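Local structure of prolyl oligopeptidase (Novosphingobium capsulatum, 1YR2) at residues A215-S225 and H271-V282; V645-D656 and A677-E688. The protein probably cleaves oligopeptides on the carboxyl side of proline, and less readily perhaps of alanine, as a serine peptidase of the prolyl oligopeptidase family. One frame throughout, in Å; residues are numbered along the deposited sequence.

Contact 1. Residues A215-S225 and H271-V282; sequences AWLGNDALLYS and HGASVSSDGRWV
L223 swings CG opposite its own carbonyl carbon (chi1 -68°), and V275 holds CG1 anti to the backbone N (chi1 -176°) with CG2 beside that N. Both CB atoms already point across the gap, so these torsions bring L223 CD1 to 3.6 Å from V275 CG2, the two side chains crossing at about a right angle. The same leucine methyl meets V282 tip to tip, with L223 CD1 3.8 Å from V282 CG1. L217 adds the next layer, crossing V282 at about a right angle with L217 CD1 4.0 Å from V282 CG2, and both residues also touch V301 of the strand 295-302. V275 CG2 is hemmed in on a polar side too, 3.5 Å from W216 O, while A215 CB rests against the backbone at A273 and S274.

These are the first two strands of neighbouring four-stranded blades in the N-terminal beta-propeller, packed face against face. Strands 221-225 and 271-275 run nearly antiparallel, yet their axes stay 6.4 Å apart and they do not join into one sheet.

Toward S225 the contact turns polar. S225 OG donates to H271 O at 2.7 Å, the donor tilted somewhat from the carbonyl plane, and this is the one direct hydrogen bond between the two segments. A water donates to the same OG and accepts from A273 N, so the hydroxyl is tied to the neighbouring blade twice, directly through H271 O and through the water to A273 N. A second water lies 2.8 Å from L223 O and 2.9 Å from A273 O and donates to both. The chemistry implies blades that cohere through interlocked methyls, with a hydroxyl and two waters satisfying backbone groups at the S225 end.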
loop_
_atom_site.group_PDB
_atom_site.type_symbol
_atom_site.label_atom_id
_atom_site.label_comp_id
_atom_site.label_asym_id
_atom_site.label_seq_id
_atom_site.Cartn_x
_atom_site.Cartn_y
_atom_site.Cartn_z
ATOM N N ALA A 215 22.382 4.427 14.350
ATOM C CA ALA A 215 22.570 5.879 14.298
ATOM C C ALA A 215 23.988 6.224 14.631
ATOM O O ALA A 215 24.455 5.974 15.747
ATOM C CB ALA A 215 21.647 6.584 15.261
ATOM N N TRP A 216 24.676 6.872 13.689
ATOM C CA TRP A 216 26.066 7.221 13.913
ATOM C C TRP A 216 26.156 8.460 14.806
ATOM O O TRP A 216 25.380 9.410 14.665
ATOM C CB TRP A 216 26.755 7.512 12.571
ATOM C CG TRP A 216 27.091 6.276 11.786
ATOM C CD1 TRP A 216 26.300 5.632 10.875
ATOM C CD2 TRP A 216 28.296 5.511 11.867
ATOM N NE1 TRP A 216 26.954 4.547 10.353
ATOM C CE2 TRP A 216 28.174 4.431 10.963
ATOM C CE3 TRP A 216 29.483 5.656 12.582
ATOM C CZ2 TRP A 216 29.174 3.486 10.784
ATOM C CZ3 TRP A 216 30.469 4.742 12.417
ATOM C CH2 TRP A 216 30.327 3.667 11.491
ATOM N N LEU A 217 27.107 8.417 15.732
ATOM C CA LEU A 217 27.499 9.540 16.541
ATOM C C LEU A 217 28.832 9.971 15.968
ATOM O O LEU A 217 29.865 9.412 16.292
ATOM C CB LEU A 217 27.592 9.117 17.981
ATOM C CG LEU A 217 27.769 10.216 19.002
ATOM C CD1 LEU A 217 26.456 10.813 19.386
ATOM C CD2 LEU A 217 28.527 9.668 20.213
ATOM N N GLY A 218 28.787 10.912 15.061
ATOM C CA GLY A 218 29.944 11.282 14.251
ATOM C C GLY A 218 30.428 10.161 13.343
ATOM O O GLY A 218 29.604 9.461 12.752
ATOM N N ASN A 219 31.754 10.025 13.191
ATOM C CA ASN A 219 32.327 9.089 12.215
ATOM C C ASN A 219 32.872 7.788 12.755
ATOM O O ASN A 219 33.243 6.932 11.963
ATOM C CB ASN A 219 33.390 9.813 11.387
ATOM C CG ASN A 219 32.839 11.119 10.796
ATOM O OD1 ASN A 219 31.783 11.110 10.200
ATOM N ND2 ASN A 219 33.527 12.193 10.979
ATOM N N ASP A 220 32.865 7.602 14.067
ATOM C CA ASP A 220 33.519 6.441 14.677
ATOM C C ASP A 220 32.821 5.892 15.881
ATOM O O ASP A 220 33.469 5.266 16.728
ATOM C CB ASP A 220 34.940 6.819 15.093
ATOM C CG ASP A 220 34.956 7.985 16.051
ATOM O OD1 ASP A 220 33.878 8.375 16.569
ATOM O OD2 ASP A 220 35.999 8.593 16.347
ATOM N N ALA A 221 31.498 6.122 15.986
ATOM C CA ALA A 221 30.717 5.500 17.046
ATOM C C ALA A 221 29.277 5.381 16.571
ATOM O O ALA A 221 28.810 6.221 15.792
ATOM C CB ALA A 221 30.781 6.305 18.343
ATOM N N LEU A 222 28.589 4.376 17.090
ATOM C CA LEU A 222 27.250 3.998 16.642
ATOM C C LEU A 222 26.359 3.719 17.846
ATOM O O LEU A 222 26.741 2.945 18.724
ATOM C CB LEU A 222 27.344 2.720 15.804
ATOM C CG LEU A 222 26.020 2.375 15.108
ATOM C CD1 LEU A 222 25.844 3.124 13.807
ATOM C CD2 LEU A 222 25.873 0.909 14.859
ATOM N N LEU A 223 25.211 4.384 17.900
ATOM C CA LEU A 223 24.157 4.070 18.869
ATOM C C LEU A 223 23.219 2.993 18.336
ATOM O O LEU A 223 22.820 3.018 17.165
ATOM C CB LEU A 223 23.294 5.310 19.144
ATOM C CG LEU A 223 23.951 6.449 19.882
ATOM C CD1 LEU A 223 23.166 7.739 19.681
ATOM C CD2 LEU A 223 24.055 6.155 21.347
ATOM N N TYR A 224 22.858 2.073 19.217
ATOM C CA TYR A 224 22.023 0.946 18.867
ATOM C C TYR A 224 21.263 0.481 20.113
ATOM O O TYR A 224 21.567 0.873 21.238
ATOM C CB TYR A 224 22.880 -0.198 18.292
ATOM C CG TYR A 224 23.812 -0.872 19.294
ATOM C CD1 TYR A 224 25.059 -0.311 19.628
ATOM C CD2 TYR A 224 23.462 -2.065 19.904
ATOM C CE1 TYR A 224 25.878 -0.917 20.545
ATOM C CE2 TYR A 224 24.273 -2.661 20.857
ATOM C CZ TYR A 224 25.514 -2.106 21.129
ATOM O OH TYR A 224 26.338 -2.746 22.023
ATOM N N SER A 225 20.248 -0.330 19.898
ATOM C CA SER A 225 19.492 -0.907 20.990
ATOM C C SER A 225 19.671 -2.412 21.018
ATOM O O SER A 225 19.819 -3.052 19.977
ATOM C CB SER A 225 18.011 -0.560 20.838
ATOM O OG SER A 225 17.840 0.862 20.792
ATOM N N HIS A 271 13.043 1.257 23.107
ATOM C CA HIS A 271 13.760 2.525 22.973
ATOM C C HIS A 271 14.581 2.448 21.708
ATOM O O HIS A 271 15.331 1.453 21.480
ATOM C CB HIS A 271 14.740 2.730 24.110
ATOM C CG HIS A 271 14.119 2.682 25.472
ATOM N ND1 HIS A 271 13.256 3.649 25.916
ATOM C CD2 HIS A 271 14.230 1.784 26.476
ATOM C CE1 HIS A 271 12.853 3.350 27.131
ATOM N NE2 HIS A 271 13.452 2.238 27.505
ATOM N N GLY A 272 14.383 3.455 20.858
ATOM C CA GLY A 272 15.163 3.586 19.620
ATOM C C GLY A 272 15.879 4.942 19.656
ATOM O O GLY A 272 15.341 5.952 20.173
ATOM N N ALA A 273 17.094 4.989 19.131
ATOM C CA ALA A 273 17.911 6.200 19.201
ATOM C C ALA A 273 18.212 6.741 17.806
ATOM O O ALA A 273 18.523 5.967 16.914
ATOM C CB ALA A 273 19.238 5.887 19.902
ATOM N N SER A 274 18.141 8.043 17.663
ATOM C CA SER A 274 18.513 8.769 16.461
ATOM C C SER A 274 19.437 9.898 16.866
ATOM O O SER A 274 19.529 10.210 18.047
ATOM C CB SER A 274 17.287 9.395 15.773
ATOM O OG SER A 274 16.366 8.387 15.468
ATOM N N VAL A 275 20.118 10.488 15.882
ATOM C CA VAL A 275 21.027 11.618 16.087
ATOM C C VAL A 275 20.688 12.601 15.015
ATOM O O VAL A 275 20.454 12.247 13.849
ATOM C CB VAL A 275 22.529 11.205 16.012
ATOM C CG1 VAL A 275 23.415 12.347 16.328
ATOM C CG2 VAL A 275 22.853 10.076 16.988
ATOM N N SER A 276 20.620 13.850 15.396
ATOM C CA SER A 276 20.394 14.898 14.424
ATOM C C SER A 276 21.541 14.923 13.392
ATOM O O SER A 276 22.669 14.477 13.672
ATOM C CB SER A 276 20.163 16.263 15.092
ATOM O OG SER A 276 21.258 16.686 15.887
ATOM N N SER A 277 21.225 15.405 12.188
ATOM C CA SER A 277 22.163 15.328 11.074
ATOM C C SER A 277 23.479 16.083 11.280
ATOM O O SER A 277 24.488 15.659 10.728
ATOM C CB SER A 277 21.475 15.760 9.752
ATOM O OG SER A 277 20.854 17.036 9.914
ATOM N N ASP A 278 23.485 17.136 12.099
ATOM C CA ASP A 278 24.701 17.864 12.400
ATOM C C ASP A 278 25.375 17.337 13.664
ATOM O O ASP A 278 26.336 17.897 14.142
ATOM C CB ASP A 278 24.427 19.385 12.481
ATOM C CG ASP A 278 23.392 19.765 13.538
ATOM O OD1 ASP A 278 22.887 18.872 14.287
ATOM O OD2 ASP A 278 23.057 20.979 13.673
ATOM N N GLY A 279 24.826 16.275 14.228
ATOM C CA GLY A 279 25.473 15.521 15.268
ATOM C C GLY A 279 25.299 16.097 16.665
ATOM O O GLY A 279 25.911 15.598 17.614
ATOM N N ARG A 280 24.422 17.085 16.792
ATOM C CA ARG A 280 24.304 17.866 18.017
ATOM C C ARG A 280 23.427 17.284 19.128
ATOM O O ARG A 280 23.610 17.645 20.301
ATOM C CB ARG A 280 23.799 19.270 17.676
ATOM C CG ARG A 280 24.870 20.187 17.081
ATOM C CD ARG A 280 24.303 21.489 16.609
ATOM N NE ARG A 280 24.619 22.721 17.366
ATOM C CZ ARG A 280 24.715 22.856 18.672
ATOM N NH1 ARG A 280 24.597 21.848 19.496
ATOM N NH2 ARG A 280 24.935 24.038 19.178
ATOM N N TRP A 281 22.445 16.473 18.760
ATOM C CA TRP A 281 21.459 15.915 19.694
ATOM C C TRP A 281 21.199 14.432 19.431
ATOM O O TRP A 281 20.993 14.023 18.272
ATOM C CB TRP A 281 20.157 16.675 19.593
ATOM C CG TRP A 281 20.260 18.031 20.173
ATOM C CD1 TRP A 281 20.543 19.194 19.499
ATOM C CD2 TRP A 281 20.153 18.386 21.559
ATOM N NE1 TRP A 281 20.596 20.239 20.393
ATOM C CE2 TRP A 281 20.380 19.757 21.663
ATOM C CE3 TRP A 281 19.866 17.663 22.738
ATOM C CZ2 TRP A 281 20.333 20.430 22.897
ATOM C CZ3 TRP A 281 19.854 18.312 23.935
ATOM C CH2 TRP A 281 20.059 19.690 24.009
ATOM N N VAL A 282 21.216 13.652 20.514
ATOM C CA VAL A 282 20.645 12.285 20.533
ATOM C C VAL A 282 19.179 12.410 20.926
ATOM O O VAL A 282 18.836 13.161 21.840
ATOM C CB VAL A 282 21.393 11.394 21.536
ATOM C CG1 VAL A 282 20.803 10.021 21.667
ATOM C CG2 VAL A 282 22.869 11.298 21.127
HETATM O O HOH W 1 20.037 3.544 17.054
HETATM O O HOH W 2 18.036 2.335 18.409
#

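Contact 2. Residues V645-D656 and A677-E688; sequences VDYPAILVTTAD and AIGPKPHLIRIE. With GOL (glycerol), chain B.
V652 and I685 lie side by side in neighbouring parallel strands, the last two of the alpha/beta-hydrolase sheet, joined as a beta-alpha-beta crossover through helix 664-675. In this fold the loops after these strands usually bring the acid and histidine of the catalytic triad. The strands pair in parallel from I650 to T654, the main-chain bonding runs on one step further, to D656 N and E688 O, and side chains pack closely on both faces of the middle. V652 CG1 and I685 CG1 sit 4.0 Å apart, under T670 of the crossover helix. I685 has CG1 anti to its backbone N (chi1 -175°), which carries CD1 out from the sheet and over to T654 CG2 of the partner strand, also at 4.0 Å. On the other face L651 CD1 drops between L684 CB and R686 CB, and L684 is covered by Y84 and Y88 of helix 72-89.

The buried side continues before the strands. I678 CD1 sits over one face of the Y647 ring, 4.3 Å from its centroid, a CH-pi contact, and I678 CG2 comes within 3.6 Å of Y647 CD1. H683 NE2 makes a weak, bent bond to P648 O at 2.8 Å.

The solvent side is looser. K681 runs out extended past A649 N and Y647 O, and K681 NZ donates to glycerol O2 at 2.8 Å; its bond to A593 O is weak. An alanine here keeps CB but has neither the methylenes beyond it nor the ammonium, so A649 N would probably lie less covered and glycerol O2 be left without this donor. Water 3 ties Y647 O and I678 O to K681 N. At the far end R686, whose NE pairs with D708, places NH1 3.1 Å from E688 OE2; the oxygen lies in the guanidinium plane, but the nitrogen comes from above the carboxylate plane.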
loop_
_atom_site.group_PDB
_atom_site.type_symbol
_atom_site.label_atom_id
_atom_site.label_comp_id
_atom_site.label_asym_id
_atom_site.label_seq_id
_atom_site.Cartn_x
_atom_site.Cartn_y
_atom_site.Cartn_z
ATOM N N VAL A 645 -34.344 -11.446 -14.447
ATOM C CA VAL A 645 -33.604 -10.251 -14.806
ATOM C C VAL A 645 -32.291 -10.733 -15.422
ATOM O O VAL A 645 -31.671 -11.598 -14.846
ATOM C CB VAL A 645 -33.373 -9.466 -13.476
ATOM C CG1 VAL A 645 -32.345 -8.440 -13.599
ATOM C CG2 VAL A 645 -34.730 -8.839 -13.009
ATOM N N ASP A 646 -31.871 -10.180 -16.561
ATOM C CA ASP A 646 -30.579 -10.530 -17.154
ATOM C C ASP A 646 -29.392 -9.937 -16.347
ATOM O O ASP A 646 -29.274 -8.717 -16.162
ATOM C CB ASP A 646 -30.471 -10.080 -18.614
ATOM C CG ASP A 646 -31.386 -10.888 -19.572
ATOM O OD1 ASP A 646 -31.780 -12.046 -19.302
ATOM O OD2 ASP A 646 -31.741 -10.415 -20.649
ATOM N N TYR A 647 -28.513 -10.823 -15.901
ATOM C CA TYR A 647 -27.352 -10.452 -15.120
ATOM C C TYR A 647 -26.162 -10.270 -16.056
ATOM O O TYR A 647 -26.105 -10.848 -17.135
ATOM C CB TYR A 647 -27.030 -11.549 -14.072
ATOM C CG TYR A 647 -27.700 -11.308 -12.711
ATOM C CD1 TYR A 647 -29.063 -10.968 -12.613
ATOM C CD2 TYR A 647 -26.977 -11.374 -11.549
ATOM C CE1 TYR A 647 -29.656 -10.750 -11.394
ATOM C CE2 TYR A 647 -27.580 -11.135 -10.292
ATOM C CZ TYR A 647 -28.905 -10.868 -10.233
ATOM O OH TYR A 647 -29.454 -10.593 -9.012
ATOM N N PRO A 648 -25.172 -9.526 -15.600
ATOM C CA PRO A 648 -23.910 -9.461 -16.317
ATOM C C PRO A 648 -23.236 -10.835 -16.382
ATOM O O PRO A 648 -23.594 -11.794 -15.670
ATOM C CB PRO A 648 -23.061 -8.518 -15.466
ATOM C CG PRO A 648 -23.851 -8.132 -14.310
ATOM C CD PRO A 648 -25.148 -8.787 -14.322
ATOM N N ALA A 649 -22.245 -10.919 -17.235
ATOM C CA ALA A 649 -21.298 -12.056 -17.158
ATOM C C ALA A 649 -20.550 -11.900 -15.840
ATOM O O ALA A 649 -20.152 -10.794 -15.490
ATOM C CB ALA A 649 -20.342 -12.031 -18.318
ATOM N N ILE A 650 -20.327 -12.999 -15.120
ATOM C CA ILE A 650 -19.731 -12.958 -13.811
ATOM C C ILE A 650 -18.717 -14.062 -13.683
ATOM O O ILE A 650 -19.015 -15.212 -14.035
ATOM C CB ILE A 650 -20.799 -13.136 -12.693
ATOM C CG1 ILE A 650 -21.847 -12.029 -12.730
ATOM C CG2 ILE A 650 -20.139 -13.186 -11.316
ATOM C CD1 ILE A 650 -23.040 -12.255 -11.807
ATOM N N LEU A 651 -17.509 -13.708 -13.245
ATOM C CA LEU A 651 -16.456 -14.687 -12.990
ATOM C C LEU A 651 -16.060 -14.484 -11.540
ATOM O O LEU A 651 -15.300 -13.548 -11.186
ATOM C CB LEU A 651 -15.266 -14.477 -13.931
ATOM C CG LEU A 651 -14.086 -15.443 -13.848
ATOM C CD1 LEU A 651 -14.565 -16.841 -14.126
ATOM C CD2 LEU A 651 -12.990 -14.990 -14.803
ATOM N N VAL A 652 -16.597 -15.356 -10.704
ATOM C CA VAL A 652 -16.241 -15.443 -9.303
ATOM C C VAL A 652 -14.848 -16.101 -9.165
ATOM O O VAL A 652 -14.547 -17.094 -9.841
ATOM C CB VAL A 652 -17.292 -16.256 -8.556
ATOM C CG1 VAL A 652 -16.978 -16.347 -7.069
ATOM C CG2 VAL A 652 -18.715 -15.728 -8.889
ATOM N N THR A 653 -13.967 -15.557 -8.343
ATOM C CA THR A 653 -12.641 -16.212 -8.159
ATOM C C THR A 653 -12.338 -16.445 -6.712
ATOM O O THR A 653 -12.647 -15.601 -5.845
ATOM C CB THR A 653 -11.486 -15.389 -8.776
ATOM O OG1 THR A 653 -11.437 -14.129 -8.112
ATOM C CG2 THR A 653 -11.720 -15.052 -10.244
ATOM N N THR A 654 -11.737 -17.595 -6.428
ATOM C CA THR A 654 -11.290 -17.916 -5.064
ATOM C C THR A 654 -10.403 -19.147 -5.162
ATOM O O THR A 654 -10.472 -19.851 -6.157
ATOM C CB THR A 654 -12.492 -18.217 -4.104
ATOM O OG1 THR A 654 -12.030 -18.690 -2.838
ATOM C CG2 THR A 654 -13.343 -19.400 -4.618
ATOM N N ALA A 655 -9.561 -19.382 -4.156
ATOM C CA ALA A 655 -8.899 -20.681 -4.016
ATOM C C ALA A 655 -9.877 -21.612 -3.320
ATOM O O ALA A 655 -10.920 -21.154 -2.820
ATOM C CB ALA A 655 -7.612 -20.566 -3.209
ATOM N N ASP A 656 -9.575 -22.901 -3.324
ATOM C CA ASP A 656 -10.496 -23.906 -2.803
ATOM C C ASP A 656 -10.442 -24.003 -1.281
ATOM O O ASP A 656 -11.383 -24.508 -0.662
ATOM C CB ASP A 656 -10.273 -25.277 -3.461
ATOM C CG ASP A 656 -8.928 -25.877 -3.153
ATOM O OD1 ASP A 656 -7.945 -25.140 -2.898
ATOM O OD2 ASP A 656 -8.751 -27.105 -3.176
ATOM N N ALA A 677 -32.763 -17.968 -12.841
ATOM C CA ALA A 677 -33.114 -17.561 -14.205
ATOM C C ALA A 677 -32.682 -16.107 -14.499
ATOM O O ALA A 677 -33.470 -15.170 -14.367
ATOM C CB ALA A 677 -34.626 -17.729 -14.384
ATOM N N ILE A 678 -31.411 -15.932 -14.848
ATOM C CA ILE A 678 -30.789 -14.603 -14.911
ATOM C C ILE A 678 -30.067 -14.398 -16.239
ATOM O O ILE A 678 -29.042 -13.697 -16.343
ATOM C CB ILE A 678 -29.853 -14.354 -13.704
ATOM C CG1 ILE A 678 -28.829 -15.482 -13.527
ATOM C CG2 ILE A 678 -30.717 -14.137 -12.443
ATOM C CD1 ILE A 678 -27.800 -15.176 -12.484
ATOM N N GLY A 679 -30.613 -15.035 -17.263
ATOM C CA GLY A 679 -30.164 -14.790 -18.603
ATOM C C GLY A 679 -28.990 -15.651 -19.029
ATOM O O GLY A 679 -28.514 -16.526 -18.295
ATOM N N PRO A 680 -28.574 -15.420 -20.257
ATOM C CA PRO A 680 -27.662 -16.332 -20.959
ATOM C C PRO A 680 -26.160 -16.101 -20.768
ATOM O O PRO A 680 -25.395 -16.941 -21.234
ATOM C CB PRO A 680 -28.052 -16.111 -22.421
ATOM C CG PRO A 680 -28.385 -14.604 -22.451
ATOM C CD PRO A 680 -29.064 -14.343 -21.147
ATOM N N LYS A 681 -25.740 -15.026 -20.096
ATOM C CA LYS A 681 -24.318 -14.728 -19.932
ATOM C C LYS A 681 -23.695 -15.730 -18.947
ATOM O O LYS A 681 -24.372 -16.229 -18.053
ATOM C CB LYS A 681 -24.102 -13.248 -19.510
ATOM C CG LYS A 681 -24.407 -12.261 -20.699
ATOM C CD LYS A 681 -24.194 -10.808 -20.312
ATOM C CE LYS A 681 -24.406 -9.796 -21.464
ATOM N NZ LYS A 681 -23.843 -8.477 -20.928
ATOM N N PRO A 682 -22.430 -16.070 -19.129
ATOM C CA PRO A 682 -21.761 -17.059 -18.254
ATOM C C PRO A 682 -21.670 -16.572 -16.797
ATOM O O PRO A 682 -21.260 -15.428 -16.590
ATOM C CB PRO A 682 -20.345 -17.116 -18.797
ATOM C CG PRO A 682 -20.343 -16.397 -20.079
ATOM C CD PRO A 682 -21.519 -15.491 -20.126
ATOM N N HIS A 683 -22.014 -17.427 -15.836
ATOM C CA HIS A 683 -21.907 -17.149 -14.419
ATOM C C HIS A 683 -21.058 -18.276 -13.840
ATOM O O HIS A 683 -21.539 -19.402 -13.614
ATOM C CB HIS A 683 -23.318 -17.107 -13.852
ATOM C CG HIS A 683 -24.164 -16.041 -14.489
ATOM N ND1 HIS A 683 -25.485 -16.222 -14.838
ATOM C CD2 HIS A 683 -23.827 -14.797 -14.914
ATOM C CE1 HIS A 683 -25.939 -15.108 -15.395
ATOM N NE2 HIS A 683 -24.956 -14.227 -15.454
ATOM N N LEU A 684 -19.760 -17.983 -13.700
ATOM C CA LEU A 684 -18.742 -18.997 -13.576
ATOM C C LEU A 684 -17.919 -18.782 -12.342
ATOM O O LEU A 684 -17.855 -17.677 -11.849
ATOM C CB LEU A 684 -17.734 -18.937 -14.749
ATOM C CG LEU A 684 -18.320 -19.096 -16.154
ATOM C CD1 LEU A 684 -17.192 -18.975 -17.217
ATOM C CD2 LEU A 684 -19.046 -20.387 -16.294
ATOM N N ILE A 685 -17.284 -19.855 -11.860
ATOM C CA ILE A 685 -16.358 -19.711 -10.747
ATOM C C ILE A 685 -15.011 -20.293 -11.140
ATOM O O ILE A 685 -14.933 -21.441 -11.546
ATOM C CB ILE A 685 -16.919 -20.320 -9.405
ATOM C CG1 ILE A 685 -15.953 -20.034 -8.256
ATOM C CG2 ILE A 685 -17.142 -21.848 -9.552
ATOM C CD1 ILE A 685 -16.425 -20.498 -6.909
ATOM N N ARG A 686 -13.953 -19.498 -11.000
ATOM C CA ARG A 686 -12.586 -19.958 -11.248
ATOM C C ARG A 686 -11.977 -20.279 -9.898
ATOM O O ARG A 686 -11.830 -19.396 -9.053
ATOM C CB ARG A 686 -11.784 -18.881 -11.955
ATOM C CG ARG A 686 -10.341 -19.252 -12.290
ATOM C CD ARG A 686 -9.545 -18.037 -12.699
ATOM N NE ARG A 686 -8.243 -18.408 -13.239
ATOM C CZ ARG A 686 -7.176 -18.753 -12.503
ATOM N NH1 ARG A 686 -7.229 -18.745 -11.182
ATOM N NH2 ARG A 686 -6.031 -19.078 -13.093
ATOM N N ILE A 687 -11.666 -21.535 -9.689
ATOM C CA ILE A 687 -11.201 -22.003 -8.405
ATOM C C ILE A 687 -9.735 -22.445 -8.526
ATOM O O ILE A 687 -9.428 -23.400 -9.260
ATOM C CB ILE A 687 -12.064 -23.141 -7.896
ATOM C CG1 ILE A 687 -13.556 -22.772 -7.896
ATOM C CG2 ILE A 687 -11.648 -23.447 -6.471
ATOM C CD1 ILE A 687 -14.505 -23.944 -7.657
ATOM N N GLU A 688 -8.854 -21.748 -7.822
ATOM C CA GLU A 688 -7.386 -22.018 -7.855
ATOM C C GLU A 688 -6.961 -23.023 -6.790
ATOM O O GLU A 688 -7.617 -23.143 -5.738
ATOM C CB GLU A 688 -6.607 -20.692 -7.695
ATOM C CG GLU A 688 -5.207 -20.671 -8.396
ATOM C CD GLU A 688 -4.849 -19.300 -9.020
ATOM O OE1 GLU A 688 -5.072 -18.246 -8.351
ATOM O OE2 GLU A 688 -4.338 -19.257 -10.184
HETATM C C1 GOL B . -26.313 -5.348 -18.431
HETATM O O1 GOL B . -27.439 -4.851 -19.120
HETATM C C2 GOL B . -26.320 -6.868 -18.433
HETATM O O2 GOL B . -24.982 -7.264 -18.653
HETATM C C3 GOL B . -27.197 -7.450 -19.557
HETATM O O3 GOL B . -26.814 -8.781 -19.851
HETATM O O HOH W 3 -27.241 -13.093 -18.335
#

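In the fold
The two contacts share no element: contact 1 lies in the beta-propeller and contact 2 in the hydrolase domain, on opposite sides of the chain's centre, with centres 59 Å apart and nearest atoms about 40 Å apart. Contact 1 is a buried joint between two separate sheets, so methyl groups do most of the work and water fills in for backbone partners. Contact 2 joins adjacent strands of one sheet, where a run of main-chain bonds carries the pairing and side chains pack on both faces. It lies at the outer edge of the sheet and is partly buried, and its ends admit a lysine, a salt bridge and a glycerol probably left from crystallisation.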